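Local structure of lysyl oxidase (1W7C) at residues A[336-341]-A[493-498]; A[540-545]-A[629-634]; A[602-607]-A[644-649]. The protein probably oxidises primary amines, including lysine side chains, to aldehydes, using copper and a topaquinone cofactor built into its own chain. All blocks are in the same frame, centred on the assembly; numbering follows the deposited sequence. Where two conformers were deposited one is given.

Contact 1. Residues A[336-341]-A[493-498]; sequences SLQELI and NYKVDL. With CA (calcium ion), chain D.
Leu-337 lays its CD1 methyl over one face of the Tyr-494 ring, 4.0 Å from the ring centroid and 15° off the ring normal, a CH-pi contact displaced toward the CZ side of the ring. The leucine has CG anti to the backbone N (chi1 176°), which carries the methyl across to the neighbouring strand, where it also touches Asn-493 O. Phe-442 of strand 440-446 packs against both side chains. The backbones beneath them run antiparallel: Ser-336 and Lys-495 form a hydrogen-bonded pair, and Leu-337 and Tyr-494 a non-hydrogen-bonded one. Beyond it the register slips by one residue, because Asn-493 O accepts from Gln-338 N at 2.8 Å while Asn-493 N donates to Glu-339 O at 3.0 Å. This is a beta bulge in the large beta-rich domain of the copper amine oxidase family, and it turns Gln-338 toward the opposing strand. Gln-338 and Asn-493 consequently lie side by side and point the same way, their amide planes 89° apart, with Gln-338 CB 3.5 Å from Asn-493 OD1. The asparagine oxygen is satisfied by Ser-614 OG and its ND2 by Asn-649 OD1. The glutamine chain bends at its second side-chain torsion, bringing NE2 to 3.6 Å from Lys-495 CB; NE2 makes weak hydrogen bonds to Ser-336 O and OG, while the stronger polar partners are Ser-614 for this side chain and Glu-334 for the Ser-336 hydroxyl. Lys-495 is fully extended past this amide, and its NZ forms a salt bridge with Glu-334. Farther along the same strand, Asp-497 OD1 binds a calcium ion at 2.3 Å, and Leu-498 O is another of its ligands.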
# COMPACT_ATOMS: atom_id res chain seq x y z
N SER A 336 14.08 -14.36 4.15
CA SER A 336 13.51 -15.62 3.67
C SER A 336 12.08 -15.79 4.19
O SER A 336 11.82 -15.81 5.39
CB SER A 336 14.36 -16.81 4.10
OG SER A 336 14.58 -16.79 5.50
N LEU A 337 11.15 -15.94 3.26
CA LEU A 337 9.82 -16.43 3.62
C LEU A 337 9.97 -17.76 4.36
O LEU A 337 10.71 -18.65 3.91
CB LEU A 337 9.01 -16.64 2.35
CG LEU A 337 7.61 -17.23 2.56
CD1 LEU A 337 6.67 -16.26 3.25
CD2 LEU A 337 7.06 -17.71 1.24
N GLN A 338 9.21 -17.91 5.43
CA GLN A 338 9.30 -19.07 6.30
C GLN A 338 8.11 -20.01 6.25
O GLN A 338 8.27 -21.21 6.38
CB GLN A 338 9.44 -18.60 7.76
CG GLN A 338 10.76 -17.93 7.98
CD GLN A 338 11.90 -18.89 7.94
OE1 GLN A 338 11.86 -19.93 8.59
NE2 GLN A 338 12.91 -18.56 7.15
N GLU A 339 6.92 -19.45 6.11
CA GLU A 339 5.67 -20.22 6.26
C GLU A 339 4.53 -19.38 5.78
O GLU A 339 4.58 -18.15 5.83
CB GLU A 339 5.45 -20.67 7.69
CG GLU A 339 4.19 -21.47 8.02
CD GLU A 339 4.09 -22.82 7.29
OE1 GLU A 339 3.92 -22.84 6.05
OE2 GLU A 339 4.09 -23.87 8.00
N LEU A 340 3.51 -20.06 5.29
CA LEU A 340 2.24 -19.45 4.93
C LEU A 340 1.16 -20.37 5.43
O LEU A 340 1.17 -21.58 5.12
CB LEU A 340 2.04 -19.23 3.43
CG LEU A 340 3.08 -18.71 2.52
CD1 LEU A 340 4.02 -19.83 2.18
CD2 LEU A 340 2.38 -18.17 1.23
N ILE A 341 0.21 -19.83 6.17
CA ILE A 341 -0.92 -20.59 6.73
C ILE A 341 -2.22 -20.07 6.14
O ILE A 341 -2.35 -18.89 5.77
CB ILE A 341 -0.98 -20.58 8.28
CG1 ILE A 341 -1.12 -19.15 8.80
CG2 ILE A 341 0.26 -21.32 8.81
CD1 ILE A 341 -1.46 -19.09 10.31
N ASN A 493 5.00 -15.58 7.34
CA ASN A 493 6.12 -15.19 8.19
C ASN A 493 7.36 -15.02 7.34
O ASN A 493 7.70 -15.90 6.55
CB ASN A 493 6.39 -16.26 9.25
CG ASN A 493 7.40 -15.84 10.26
OD1 ASN A 493 8.49 -16.42 10.34
ND2 ASN A 493 7.05 -14.85 11.11
N TYR A 494 8.05 -13.89 7.54
CA TYR A 494 9.34 -13.64 6.92
C TYR A 494 10.43 -13.50 7.98
O TYR A 494 10.31 -12.76 8.93
CB TYR A 494 9.30 -12.35 6.11
CG TYR A 494 8.40 -12.39 4.88
CD1 TYR A 494 7.03 -12.18 5.02
CD2 TYR A 494 8.90 -12.60 3.62
CE1 TYR A 494 6.20 -12.22 3.90
CE2 TYR A 494 8.11 -12.63 2.53
CZ TYR A 494 6.75 -12.43 2.67
OH TYR A 494 5.93 -12.42 1.56
N LYS A 495 11.53 -14.21 7.77
CA LYS A 495 12.74 -14.04 8.56
C LYS A 495 13.54 -12.89 7.95
O LYS A 495 13.97 -12.99 6.79
CB LYS A 495 13.56 -15.32 8.57
CG LYS A 495 14.75 -15.29 9.50
CD LYS A 495 15.58 -16.56 9.32
CE LYS A 495 16.73 -16.66 10.33
NZ LYS A 495 17.58 -17.86 9.99
N VAL A 496 13.68 -11.80 8.69
CA VAL A 496 14.34 -10.60 8.20
C VAL A 496 15.54 -10.36 9.10
O VAL A 496 15.46 -9.69 10.15
CB VAL A 496 13.36 -9.38 8.23
CG1 VAL A 496 14.01 -8.15 7.63
CG2 VAL A 496 12.05 -9.67 7.50
N ASP A 497 16.67 -10.92 8.71
CA ASP A 497 17.88 -10.83 9.52
C ASP A 497 18.66 -9.60 9.06
O ASP A 497 19.70 -9.66 8.41
CB ASP A 497 18.68 -12.12 9.43
CG ASP A 497 19.90 -12.11 10.27
OD1 ASP A 497 20.06 -11.18 11.14
OD2 ASP A 497 20.75 -13.03 10.14
N LEU A 498 18.16 -8.45 9.49
CA LEU A 498 18.82 -7.16 9.32
C LEU A 498 20.10 -7.20 10.13
O LEU A 498 20.07 -7.62 11.29
CB LEU A 498 17.90 -6.01 9.82
CG LEU A 498 16.89 -5.53 8.77
CD1 LEU A 498 15.64 -4.97 9.47
CD2 LEU A 498 17.49 -4.49 7.86
CA CA D . 20.82 -9.50 12.48
O HOH W 1 21.53 -7.67 13.89

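Contact 2. Residues A[540-545]-A[629-634]; sequences EDFNGI and NFNAFL. With CA (calcium ion), chain E.
Leu-634 and Phe-542, which bury the most surface here, cross at about a right angle, with Leu-634 CB 3.9 Å from Phe-542 CD1. The leucine splits its two methyls along the opposing backbone: CD1 rests 3.8 Å from Phe-542 O, and CD2 is near Asp-541 O. Phe-542 has CG anti to its own N (chi1 -173°), a torsion that swings the ring over to residues 629-634. There its far end meets Asn-631, whose ND2 lies 3.7 Å from Phe-542 CZ; the ring and amide planes are inclined at 54°. The asparagine oxygen accepts a hydrogen bond from Arg-599, which also donates to Phe-542 O and so ties both sides of the contact together. Both segments are loops of the copper amine oxidase enzyme domain. Residues 541-544 form a type I beta turn, closed by the backbone bond from Gly-544 N to Asp-541 O, and residues 630-633 make a short 3-10 segment whose beginning is overlapped by an Asx turn, Asn-629 OD1 accepting from Asn-631 N. Glu-540, next in buried surface, joins the loops through a calcium ion. Its extended chain presents the carboxylate as a bidentate ligand, OE1 and OE2 each 2.5 Å from the metal, while Phe-633 O binds at 2.4 Å. The ion draws these three oxygens together, leaving Glu-540 OE1 3.3 Å from Phe-633 O. Two waters, Asp-635 and Glu-637 complete the calcium site, and Glu-540 OE2 also accepts a hydrogen bond from Lys-606 N.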
# COMPACT_ATOMS: atom_id res chain seq x y z
N GLU A 540 13.83 -9.93 24.53
CA GLU A 540 12.82 -10.61 23.75
C GLU A 540 11.50 -10.55 24.54
O GLU A 540 11.45 -10.85 25.73
CB GLU A 540 13.22 -12.07 23.53
CG GLU A 540 14.45 -12.24 22.70
CD GLU A 540 14.97 -13.67 22.63
OE1 GLU A 540 14.76 -14.43 23.62
OE2 GLU A 540 15.58 -14.02 21.58
N ASP A 541 10.43 -10.21 23.82
CA ASP A 541 9.09 -10.07 24.41
C ASP A 541 8.24 -11.24 23.92
O ASP A 541 8.02 -11.41 22.73
CB ASP A 541 8.50 -8.72 24.02
CG ASP A 541 7.23 -8.39 24.75
OD1 ASP A 541 6.54 -9.31 25.31
OD2 ASP A 541 6.88 -7.20 24.87
N PHE A 542 7.76 -12.07 24.84
CA PHE A 542 6.94 -13.21 24.47
C PHE A 542 5.68 -12.80 23.70
O PHE A 542 5.20 -13.53 22.87
CB PHE A 542 6.53 -13.99 25.72
CG PHE A 542 5.84 -15.27 25.42
CD1 PHE A 542 6.56 -16.40 25.09
CD2 PHE A 542 4.46 -15.33 25.39
CE1 PHE A 542 5.92 -17.57 24.76
CE2 PHE A 542 3.79 -16.51 25.05
CZ PHE A 542 4.52 -17.63 24.77
N ASN A 543 5.16 -11.62 24.00
CA ASN A 543 3.95 -11.10 23.37
C ASN A 543 4.16 -10.65 21.93
O ASN A 543 3.19 -10.39 21.21
CB ASN A 543 3.39 -9.91 24.18
CG ASN A 543 2.91 -10.31 25.53
OD1 ASN A 543 2.53 -11.44 25.76
ND2 ASN A 543 2.90 -9.35 26.43
N GLY A 544 5.41 -10.52 21.46
CA GLY A 544 5.69 -9.90 20.18
C GLY A 544 5.35 -8.43 20.19
O GLY A 544 5.10 -7.83 21.23
N ILE A 545 5.35 -7.86 19.00
CA ILE A 545 5.08 -6.47 18.78
C ILE A 545 3.91 -6.38 17.82
O ILE A 545 3.93 -7.00 16.76
CB ILE A 545 6.30 -5.76 18.17
CG1 ILE A 545 7.44 -5.72 19.18
CG2 ILE A 545 5.94 -4.34 17.68
CD1 ILE A 545 8.78 -5.49 18.59
N ASN A 629 8.74 -25.38 17.61
CA ASN A 629 7.78 -24.57 18.31
C ASN A 629 8.40 -23.18 18.41
O ASN A 629 9.36 -23.00 19.12
CB ASN A 629 7.47 -25.15 19.67
CG ASN A 629 6.39 -24.35 20.40
OD1 ASN A 629 6.26 -23.14 20.19
ND2 ASN A 629 5.62 -25.02 21.27
N PHE A 630 7.85 -22.24 17.65
CA PHE A 630 8.42 -20.90 17.56
C PHE A 630 8.58 -20.25 18.94
O PHE A 630 9.47 -19.46 19.14
CB PHE A 630 7.58 -20.04 16.64
CG PHE A 630 8.03 -18.61 16.53
CD1 PHE A 630 9.08 -18.28 15.69
CD2 PHE A 630 7.44 -17.62 17.29
CE1 PHE A 630 9.51 -16.97 15.55
CE2 PHE A 630 7.87 -16.29 17.15
CZ PHE A 630 8.92 -15.98 16.32
N ASN A 631 7.65 -20.54 19.86
CA ASN A 631 7.71 -19.91 21.15
C ASN A 631 8.98 -20.26 21.93
O ASN A 631 9.35 -19.53 22.83
CB ASN A 631 6.47 -20.29 21.98
CG ASN A 631 5.23 -19.54 21.54
OD1 ASN A 631 5.31 -18.58 20.76
ND2 ASN A 631 4.07 -20.01 22.00
N ALA A 632 9.66 -21.35 21.56
CA ALA A 632 10.92 -21.71 22.19
C ALA A 632 11.99 -20.63 21.96
O ALA A 632 12.96 -20.53 22.72
CB ALA A 632 11.41 -23.06 21.71
N PHE A 633 11.86 -19.84 20.88
CA PHE A 633 12.84 -18.80 20.60
C PHE A 633 12.75 -17.63 21.60
O PHE A 633 13.69 -16.86 21.74
CB PHE A 633 12.60 -18.14 19.23
CG PHE A 633 12.70 -19.05 18.03
CD1 PHE A 633 12.94 -20.42 18.13
CD2 PHE A 633 12.54 -18.49 16.75
CE1 PHE A 633 13.00 -21.20 16.94
CE2 PHE A 633 12.60 -19.28 15.60
CZ PHE A 633 12.87 -20.63 15.70
N LEU A 634 11.60 -17.51 22.27
CA LEU A 634 11.26 -16.37 23.09
C LEU A 634 11.51 -16.69 24.54
O LEU A 634 10.64 -17.20 25.25
CB LEU A 634 9.78 -16.01 22.86
CG LEU A 634 9.42 -15.67 21.43
CD1 LEU A 634 7.90 -15.61 21.23
CD2 LEU A 634 10.10 -14.37 20.99
CA CA E . 15.86 -16.30 22.43
O HOH W 2 16.84 -16.53 20.25
O HOH W 3 16.32 -18.68 22.31

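Contact 3. Residues A[602-607]-A[644-649]; sequences LFLTKH and IVAWVN. With CA (calcium ion), chain D.
Trp-647 NE1 donates to Thr-605 OG1 at 2.9 Å, almost straight at 169°, with the hydroxyl oxygen at the edge of the indole and only 2° out of its plane. Thr-605 has OG1 between its backbone N and carbonyl carbon (chi1 66°), facing the indole N-H across the strands. Val-645 CG1, from the same strand as the tryptophan, sits over the rim of one indole face. Replacing Trp-647 by a phenylalanine would probably leave Thr-605 OG1 without its indole donor and open a gap beside Val-645. Four backbone hydrogen bonds join the antiparallel strands: Phe-603 N and O pair with Trp-647 O and N, and Thr-605 N and O with Val-645 O and N. Trp-647 N meets Phe-603 O at 2.8 Å in a nearly linear bond. On the sheet face away from the indole, Leu-602 CD2 touches Val-648 CG2, and Leu-604 CD2 packs 3.8 Å from Ala-646 CB. Near the beginning of strand 642-654, Ile-644 O binds calcium at 2.4 Å, and Ile-644 N donates to a water that is itself bound to the ion. Asn-649 ND2 donates to Ser-600 O and Trp-597 O. Strand 642-654 also pairs with strand 488-498 through Ala-646 and Val-648, while Leu-602 and Leu-604 reach strand 553-559 and Leu-604 and Ile-644 touch Ala-507 of strand 504-518.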
# COMPACT_ATOMS: atom_id res chain seq x y z
N LEU A 602 4.85 -8.97 14.65
CA LEU A 602 6.27 -9.22 14.49
C LEU A 602 6.90 -9.62 15.83
O LEU A 602 6.38 -9.34 16.92
CB LEU A 602 7.01 -8.10 13.82
CG LEU A 602 7.75 -6.90 14.30
CD1 LEU A 602 8.82 -7.12 15.28
CD2 LEU A 602 8.41 -6.28 13.05
N PHE A 603 8.01 -10.34 15.71
CA PHE A 603 8.80 -10.74 16.86
C PHE A 603 10.25 -10.41 16.60
O PHE A 603 10.74 -10.49 15.48
CB PHE A 603 8.71 -12.26 17.07
CG PHE A 603 7.36 -12.74 17.54
CD1 PHE A 603 6.36 -13.06 16.62
CD2 PHE A 603 7.07 -12.83 18.87
CE1 PHE A 603 5.11 -13.46 17.07
CE2 PHE A 603 5.84 -13.25 19.31
CZ PHE A 603 4.83 -13.54 18.42
N LEU A 604 10.95 -10.01 17.67
CA LEU A 604 12.41 -9.77 17.62
C LEU A 604 13.11 -10.79 18.47
O LEU A 604 12.73 -10.97 19.64
CB LEU A 604 12.69 -8.37 18.18
CG LEU A 604 12.04 -7.22 17.41
CD1 LEU A 604 12.24 -5.91 18.15
CD2 LEU A 604 12.55 -7.08 16.00
N THR A 605 14.09 -11.50 17.91
CA THR A 605 14.84 -12.47 18.67
C THR A 605 16.33 -12.31 18.48
O THR A 605 16.80 -11.69 17.51
CB THR A 605 14.47 -13.91 18.30
OG1 THR A 605 14.87 -14.16 16.94
CG2 THR A 605 12.94 -14.16 18.43
N LYS A 606 17.10 -12.93 19.37
CA LYS A 606 18.54 -13.05 19.22
C LYS A 606 18.83 -14.11 18.18
O LYS A 606 18.37 -15.23 18.28
CB LYS A 606 19.17 -13.36 20.58
CG LYS A 606 20.63 -13.69 20.55
CD LYS A 606 21.11 -14.11 21.97
CE LYS A 606 22.51 -14.54 22.02
NZ LYS A 606 22.86 -14.75 23.43
N HIS A 607 19.66 -13.76 17.21
CA HIS A 607 20.02 -14.69 16.15
C HIS A 607 20.65 -15.94 16.72
O HIS A 607 21.55 -15.85 17.56
CB HIS A 607 21.02 -14.09 15.19
CG HIS A 607 21.38 -15.02 14.07
ND1 HIS A 607 22.36 -15.98 14.20
CD2 HIS A 607 20.79 -15.23 12.88
CE1 HIS A 607 22.38 -16.72 13.10
NE2 HIS A 607 21.45 -16.27 12.27
N ILE A 644 20.22 -9.33 16.02
CA ILE A 644 18.78 -9.41 16.10
C ILE A 644 18.26 -9.93 14.77
O ILE A 644 18.79 -9.63 13.68
CB ILE A 644 18.20 -7.99 16.41
CG1 ILE A 644 18.71 -7.51 17.77
CG2 ILE A 644 16.66 -8.01 16.38
CD1 ILE A 644 18.36 -6.08 18.10
N VAL A 645 17.19 -10.71 14.88
CA VAL A 645 16.39 -11.13 13.73
C VAL A 645 14.95 -10.64 13.97
O VAL A 645 14.42 -10.77 15.09
CB VAL A 645 16.35 -12.69 13.61
CG1 VAL A 645 15.47 -13.15 12.47
CG2 VAL A 645 17.74 -13.24 13.52
N ALA A 646 14.36 -10.03 12.93
CA ALA A 646 12.94 -9.69 12.98
C ALA A 646 12.18 -10.73 12.17
O ALA A 646 12.50 -11.01 11.05
CB ALA A 646 12.69 -8.30 12.42
N TRP A 647 11.15 -11.27 12.79
CA TRP A 647 10.25 -12.24 12.14
C TRP A 647 8.96 -11.44 11.92
O TRP A 647 8.24 -11.14 12.89
CB TRP A 647 10.03 -13.45 13.09
CG TRP A 647 11.29 -14.13 13.54
CD1 TRP A 647 12.00 -13.78 14.61
CD2 TRP A 647 11.94 -15.30 12.98
NE1 TRP A 647 13.10 -14.59 14.73
CE2 TRP A 647 13.09 -15.54 13.75
CE3 TRP A 647 11.70 -16.12 11.87
CZ2 TRP A 647 13.96 -16.60 13.50
CZ3 TRP A 647 12.56 -17.18 11.61
CH2 TRP A 647 13.70 -17.41 12.42
N VAL A 648 8.73 -11.08 10.65
CA VAL A 648 7.73 -10.11 10.27
C VAL A 648 6.59 -10.80 9.56
O VAL A 648 6.81 -11.57 8.64
CB VAL A 648 8.32 -9.01 9.36
CG1 VAL A 648 7.26 -8.02 9.04
CG2 VAL A 648 9.53 -8.36 10.02
N ASN A 649 5.36 -10.56 10.01
CA ASN A 649 4.19 -11.16 9.41
C ASN A 649 3.40 -10.23 8.49
O ASN A 649 3.26 -9.03 8.75
CB ASN A 649 3.25 -11.70 10.49
CG ASN A 649 3.88 -12.78 11.29
OD1 ASN A 649 4.66 -13.58 10.76
ND2 ASN A 649 3.56 -12.82 12.59
CA CA D . 20.82 -9.50 12.48
O HOH W 1 21.53 -7.67 13.89

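Contacts 1 and 3 are buried strand pairs joined through neighbouring strands 488-498 and 642-654, their centres 9 Å apart. They share one calcium ion and its bound water: Asp-497 and Leu-498 bind from contact 1 and Ile-644 from contact 3. Contact 2 is only partly buried, lies farther from the chain centre, and joins irregular loops through a different calcium. Metal coordination and packing replace the backbone ladders of the other two contacts. It nevertheless abuts contact 3, where the backbone of residues 602-607 meets Glu-540 and Ile-545. Contacts 1 and 2 do not touch, their nearest atoms being about 5 Å apart.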